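Local coordinates for protein DyP (Bjerkandera adusta, PDB 3VXJ) that binds heme b and probably works as a peroxidase that oxidises dyes and phenols, here holding 2,6-dimethoxyphenol, at residues K23-V27 with L131-T135; E47-S51 with A65-L69. All blocks are in the same frame, centred on the assembly; numbering follows the deposited sequence.

Interaction 1 of 2, residues K23-V27 with L131-T135; sequences KERFV and LDQFT
Arg25 on strand 23-27 faces Leu131 and Thr135 of helix 131-135, whose axis passes 9.6 Å from that of the strand and runs at 30° to it, strand and helix heading broadly the same way. Arg25 and Leu131 carry most of the contact. The CG of Arg25 stands anti to the backbone N (chi1 -177°), and the chain reaches toward the helix before bending at chi3 to lay the guanidinium over Leu131. Leu131 CB sits 3.7 Å from Arg25 CZ, over the centre of one face of the flat group. At its end both terminal nitrogens converge on a single carboxylate oxygen: Arg25 NH1 lies 2.8 Å and Arg25 NH2 2.9 Å from Asp132 OD1. The oxygen lies in the guanidinium plane, while the carboxylate is turned 34° from it. NH1 uses the anti lone pair of OD1, whereas NH2 comes from the syn side, tilted out of the carboxylate plane; the grip is end-on. NH1 also donates to Thr135 OG1 at 3.1 Å, and that hydroxyl in turn donates to Leu131 O, one helical turn earlier. With NE hydrogen-bonded to Ser153 OG of strand 146-155, the guanidinium is fixed against rotation. Nearer the strand backbone, Leu131 CD1 packs 3.8 Å from Lys23 CB and also touches Arg25 CB, and Val27 CG2 borders Thr135 at the far end. The opposite face of the strand, with Glu24 and Phe26, turns toward strand 328-334 of the second sheet. Helix 128-142 thus covers the outer face of an antiparallel sheet, as expected for the ferredoxin-like alpha+beta fold of DyP-type peroxidases.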
loop_
_atom_site.group_PDB
_atom_site.type_symbol
_atom_site.label_atom_id
_atom_site.label_comp_id
_atom_site.label_asym_id
_atom_site.label_seq_id
_atom_site.Cartn_x
_atom_site.Cartn_y
_atom_site.Cartn_z
ATOM N N LYS A 23 13.121 -4.247 -7.769
ATOM C CA LYS A 23 12.470 -5.555 -7.851
ATOM C C LYS A 23 12.116 -6.015 -6.450
ATOM O O LYS A 23 12.838 -5.732 -5.499
ATOM C CB LYS A 23 13.394 -6.596 -8.493
ATOM C CG LYS A 23 14.119 -6.160 -9.771
ATOM C CD LYS A 23 13.155 -5.906 -10.922
ATOM C CE LYS A 23 13.924 -5.588 -12.189
ATOM N NZ LYS A 23 13.037 -5.303 -13.358
ATOM N N GLU A 24 11.003 -6.720 -6.305
ATOM C CA GLU A 24 10.680 -7.286 -5.001
ATOM C C GLU A 24 9.957 -8.604 -5.185
ATOM O O GLU A 24 9.175 -8.753 -6.135
ATOM C CB GLU A 24 9.826 -6.309 -4.185
ATOM C CG GLU A 24 9.650 -6.675 -2.719
ATOM C CD GLU A 24 8.820 -5.662 -1.959
ATOM O OE1 GLU A 24 8.301 -4.704 -2.573
ATOM O OE2 GLU A 24 8.664 -5.833 -0.736
ATOM N N ARG A 25 10.227 -9.556 -4.293
ATOM C CA ARG A 25 9.552 -10.850 -4.307
ATOM C C ARG A 25 8.981 -11.149 -2.934
ATOM O O ARG A 25 9.633 -10.937 -1.903
ATOM C CB ARG A 25 10.517 -11.961 -4.713
ATOM C CG ARG A 25 9.856 -13.343 -4.818
ATOM C CD ARG A 25 10.789 -14.361 -5.443
ATOM N NE ARG A 25 11.054 -14.037 -6.837
ATOM C CZ ARG A 25 12.025 -14.581 -7.563
ATOM N NH1 ARG A 25 12.835 -15.484 -7.023
ATOM N NH2 ARG A 25 12.185 -14.215 -8.829
ATOM N N PHE A 26 7.747 -11.632 -2.931
ATOM C CA PHE A 26 7.073 -12.042 -1.715
ATOM C C PHE A 26 6.994 -13.564 -1.759
ATOM O O PHE A 26 6.333 -14.134 -2.635
ATOM C CB PHE A 26 5.677 -11.429 -1.659
ATOM C CG PHE A 26 5.672 -9.917 -1.628
ATOM C CD1 PHE A 26 5.566 -9.247 -0.418
ATOM C CD2 PHE A 26 5.802 -9.171 -2.805
ATOM C CE1 PHE A 26 5.572 -7.851 -0.372
ATOM C CE2 PHE A 26 5.813 -7.772 -2.768
ATOM C CZ PHE A 26 5.700 -7.117 -1.554
ATOM N N VAL A 27 7.731 -14.215 -0.863
ATOM C CA VAL A 27 7.780 -15.677 -0.813
ATOM C C VAL A 27 6.890 -16.126 0.338
ATOM O O VAL A 27 7.242 -15.971 1.519
ATOM C CB VAL A 27 9.222 -16.213 -0.615
ATOM C CG1 VAL A 27 9.219 -17.730 -0.609
ATOM C CG2 VAL A 27 10.166 -15.693 -1.709
ATOM N N LEU A 131 16.955 -11.715 -6.925
ATOM C CA LEU A 131 15.807 -12.309 -6.236
ATOM C C LEU A 131 15.922 -13.829 -6.221
ATOM O O LEU A 131 15.719 -14.447 -5.180
ATOM C CB LEU A 131 14.486 -11.900 -6.890
ATOM C CG LEU A 131 14.102 -10.418 -6.866
ATOM C CD1 LEU A 131 12.778 -10.247 -7.577
ATOM C CD2 LEU A 131 14.028 -9.855 -5.451
ATOM N N ASP A 132 16.258 -14.422 -7.370
ATOM C CA ASP A 132 16.459 -15.875 -7.448
ATOM C C ASP A 132 17.576 -16.359 -6.517
ATOM O O ASP A 132 17.411 -17.355 -5.814
ATOM C CB ASP A 132 16.729 -16.326 -8.892
ATOM C CG ASP A 132 15.541 -16.104 -9.809
ATOM O OD1 ASP A 132 14.405 -15.952 -9.302
ATOM O OD2 ASP A 132 15.744 -16.098 -11.042
ATOM N N GLN A 133 18.701 -15.646 -6.492
ATOM C CA GLN A 133 19.808 -16.029 -5.619
ATOM C C GLN A 133 19.381 -16.016 -4.153
ATOM O O GLN A 133 19.678 -16.952 -3.408
ATOM C CB GLN A 133 21.019 -15.122 -5.835
ATOM C CG GLN A 133 21.667 -15.284 -7.206
ATOM C CD GLN A 133 22.840 -14.353 -7.414
ATOM O OE1 GLN A 133 23.554 -14.008 -6.470
ATOM N NE2 GLN A 133 23.048 -13.948 -8.657
ATOM N N PHE A 134 18.639 -14.986 -3.749
ATOM C CA PHE A 134 18.205 -14.883 -2.358
ATOM C C PHE A 134 17.057 -15.819 -2.000
ATOM O O PHE A 134 16.951 -16.244 -0.843
ATOM C CB PHE A 134 17.928 -13.425 -1.984
ATOM C CG PHE A 134 19.179 -12.655 -1.681
ATOM C CD1 PHE A 134 20.013 -12.219 -2.715
ATOM C CD2 PHE A 134 19.559 -12.406 -0.361
ATOM C CE1 PHE A 134 21.196 -11.529 -2.444
ATOM C CE2 PHE A 134 20.746 -11.710 -0.077
ATOM C CZ PHE A 134 21.560 -11.273 -1.120
ATOM N N THR A 135 16.243 -16.181 -2.990
ATOM C CA THR A 135 15.218 -17.215 -2.807
ATOM C C THR A 135 15.892 -18.584 -2.631
ATOM O O THR A 135 15.529 -19.360 -1.737
ATOM C CB THR A 135 14.237 -17.244 -3.996
ATOM O OG1 THR A 135 13.589 -15.973 -4.107
ATOM C CG2 THR A 135 13.163 -18.304 -3.794
#

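Interaction 2 of 2, residues E47-S51 with A65-L69; sequences ERITS and AFVNL
Thr50 and Val67 are joined by two hydrogen bonds, one through backbone and one through a side chain. Thr50 N points almost straight at Val67 O (2.9 Å, 168°), in the carbonyl plane, and Val67 N donates to Thr50 OG1 at 3.0 Å; the hydroxyl gets there by standing anti to its own carbonyl carbon (chi1 -46°). The carboxamide of Asn68 adds a second polar link: ND2 reaches a lone pair of Thr50 O at 3.0 Å and also bonds to Val67 O from above the carbonyl plane, while OD1 accepts from Asp14 N. Replacing Asn68 by an alanine would remove the carboxamide, and Thr50 O and Asp14 N would probably be left without their partner, with the turn after the helix less firmly tied to the strand. A water donates to both Arg48 O and Ala65 O, bridging the two backbones beside the crossing. Among apolar contacts, Ile49 CD1 lies 3.9 Å from Leu69 CB and also meets Val67 CG1, and Thr50 CG2 rests 3.7 Å from Phe66 CD1, oblique to the ring. The arrangement is a helix-to-loop exit, between helices 34-48 and 52-55, pinned across an outermost strand of the N-terminal ferredoxin-like sheet.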
loop_
_atom_site.group_PDB
_atom_site.type_symbol
_atom_site.label_atom_id
_atom_site.label_comp_id
_atom_site.label_asym_id
_atom_site.label_seq_id
_atom_site.Cartn_x
_atom_site.Cartn_y
_atom_site.Cartn_z
ATOM N N GLU A 47 22.145 -12.773 9.424
ATOM C CA GLU A 47 22.773 -12.724 8.104
ATOM C C GLU A 47 22.010 -11.900 7.069
ATOM O O GLU A 47 22.618 -11.249 6.218
ATOM C CB GLU A 47 22.988 -14.145 7.557
ATOM C CG GLU A 47 23.882 -15.040 8.414
ATOM C CD GLU A 47 25.191 -14.379 8.827
ATOM O OE1 GLU A 47 25.941 -13.905 7.943
ATOM O OE2 GLU A 47 25.476 -14.340 10.046
ATOM N N ARG A 48 20.683 -11.939 7.146
ATOM C CA ARG A 48 19.840 -11.499 6.032
ATOM C C ARG A 48 18.766 -10.459 6.341
ATOM O O ARG A 48 18.331 -9.742 5.440
ATOM C CB ARG A 48 19.173 -12.712 5.376
ATOM C CG ARG A 48 20.150 -13.718 4.761
ATOM C CD ARG A 48 20.726 -13.219 3.446
ATOM N NE ARG A 48 21.548 -14.242 2.806
ATOM C CZ ARG A 48 22.853 -14.137 2.570
ATOM N NH1 ARG A 48 23.512 -13.033 2.902
ATOM N NH2 ARG A 48 23.496 -15.137 1.985
ATOM N N ILE A 49 18.301 -10.393 7.585
ATOM C CA ILE A 49 17.162 -9.514 7.886
ATOM C C ILE A 49 17.632 -8.069 8.026
ATOM O O ILE A 49 18.459 -7.751 8.885
ATOM C CB ILE A 49 16.343 -9.988 9.106
ATOM C CG1 ILE A 49 15.706 -11.369 8.837
ATOM C CG2 ILE A 49 15.276 -8.940 9.482
ATOM C CD1 ILE A 49 14.583 -11.413 7.781
ATOM N N THR A 50 17.084 -7.210 7.174
ATOM C CA THR A 50 17.557 -5.846 6.994
ATOM C C THR A 50 16.812 -4.836 7.860
ATOM O O THR A 50 15.586 -4.698 7.753
ATOM C CB THR A 50 17.436 -5.454 5.511
ATOM O OG1 THR A 50 17.947 -6.521 4.699
ATOM C CG2 THR A 50 18.213 -4.185 5.233
ATOM N N SER A 51 17.562 -4.131 8.702
ATOM C CA SER A 51 17.013 -3.123 9.596
ATOM C C SER A 51 16.813 -1.762 8.931
ATOM O O SER A 51 17.379 -1.484 7.866
ATOM C CB SER A 51 17.936 -2.938 10.802
ATOM O OG SER A 51 19.142 -2.291 10.414
ATOM N N ALA A 65 20.618 -7.524 -1.572
ATOM C CA ALA A 65 19.190 -7.653 -1.336
ATOM C C ALA A 65 18.842 -7.371 0.115
ATOM O O ALA A 65 19.615 -7.661 1.028
ATOM C CB ALA A 65 18.694 -9.032 -1.760
ATOM N N PHE A 66 17.659 -6.797 0.308
ATOM C CA PHE A 66 17.092 -6.586 1.627
ATOM C C PHE A 66 16.087 -7.697 1.857
ATOM O O PHE A 66 15.338 -8.061 0.943
ATOM C CB PHE A 66 16.354 -5.244 1.697
ATOM C CG PHE A 66 17.183 -4.048 1.292
ATOM C CD1 PHE A 66 18.554 -3.993 1.549
ATOM C CD2 PHE A 66 16.578 -2.953 0.674
ATOM C CE1 PHE A 66 19.309 -2.876 1.184
ATOM C CE2 PHE A 66 17.327 -1.828 0.307
ATOM C CZ PHE A 66 18.697 -1.793 0.565
ATOM N N VAL A 67 16.038 -8.224 3.075
ATOM C CA VAL A 67 15.013 -9.218 3.414
ATOM C C VAL A 67 14.291 -8.845 4.702
ATOM O O VAL A 67 14.913 -8.491 5.700
ATOM C CB VAL A 67 15.581 -10.661 3.534
ATOM C CG1 VAL A 67 14.429 -11.677 3.660
ATOM C CG2 VAL A 67 16.466 -10.997 2.330
ATOM N N ASN A 68 12.960 -8.885 4.645
ATOM C CA ASN A 68 12.113 -8.769 5.823
ATOM C C ASN A 68 11.209 -10.001 5.910
ATOM O O ASN A 68 11.070 -10.752 4.939
ATOM C CB ASN A 68 11.279 -7.484 5.779
ATOM C CG ASN A 68 12.060 -6.222 6.198
ATOM O OD1 ASN A 68 11.467 -5.146 6.266
ATOM N ND2 ASN A 68 13.381 -6.335 6.454
ATOM N N LEU A 69 10.599 -10.206 7.075
ATOM C CA LEU A 69 9.874 -11.435 7.356
ATOM C C LEU A 69 8.683 -11.175 8.267
ATOM O O LEU A 69 8.825 -10.609 9.357
ATOM C CB LEU A 69 10.818 -12.473 7.983
ATOM C CG LEU A 69 10.252 -13.802 8.503
ATOM C CD1 LEU A 69 9.622 -14.634 7.387
ATOM C CD2 LEU A 69 11.360 -14.587 9.174
HETATM O O HOH W 1 20.011 -9.259 3.221
#

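How the interactions relate
The two contacts lie side by side, their centres 11 Å apart, on one antiparallel sheet ordered 65-71, 119-125, 23-31, 146-155. Interaction 1 covers inner strand 23-31 with helix 128-142; interaction 2 ties the loop leaving helix 34-48 to outermost strand 65-71. Along the chain, interaction 2 is nested inside the loop that interaction 1 closes, and helix 34-48 follows strand 23-31. They meet through Phe134, whose CD1 packs 3.6 Å from Ala65 CB and whose CE2 touches Arg48 CD; Arg48 also forms a salt bridge with Asp137 of helix 128-142. Both helices are therefore joined over the N-terminal DyP alpha+beta barrel domain, on the sheet face turned away from the second four-stranded sheet.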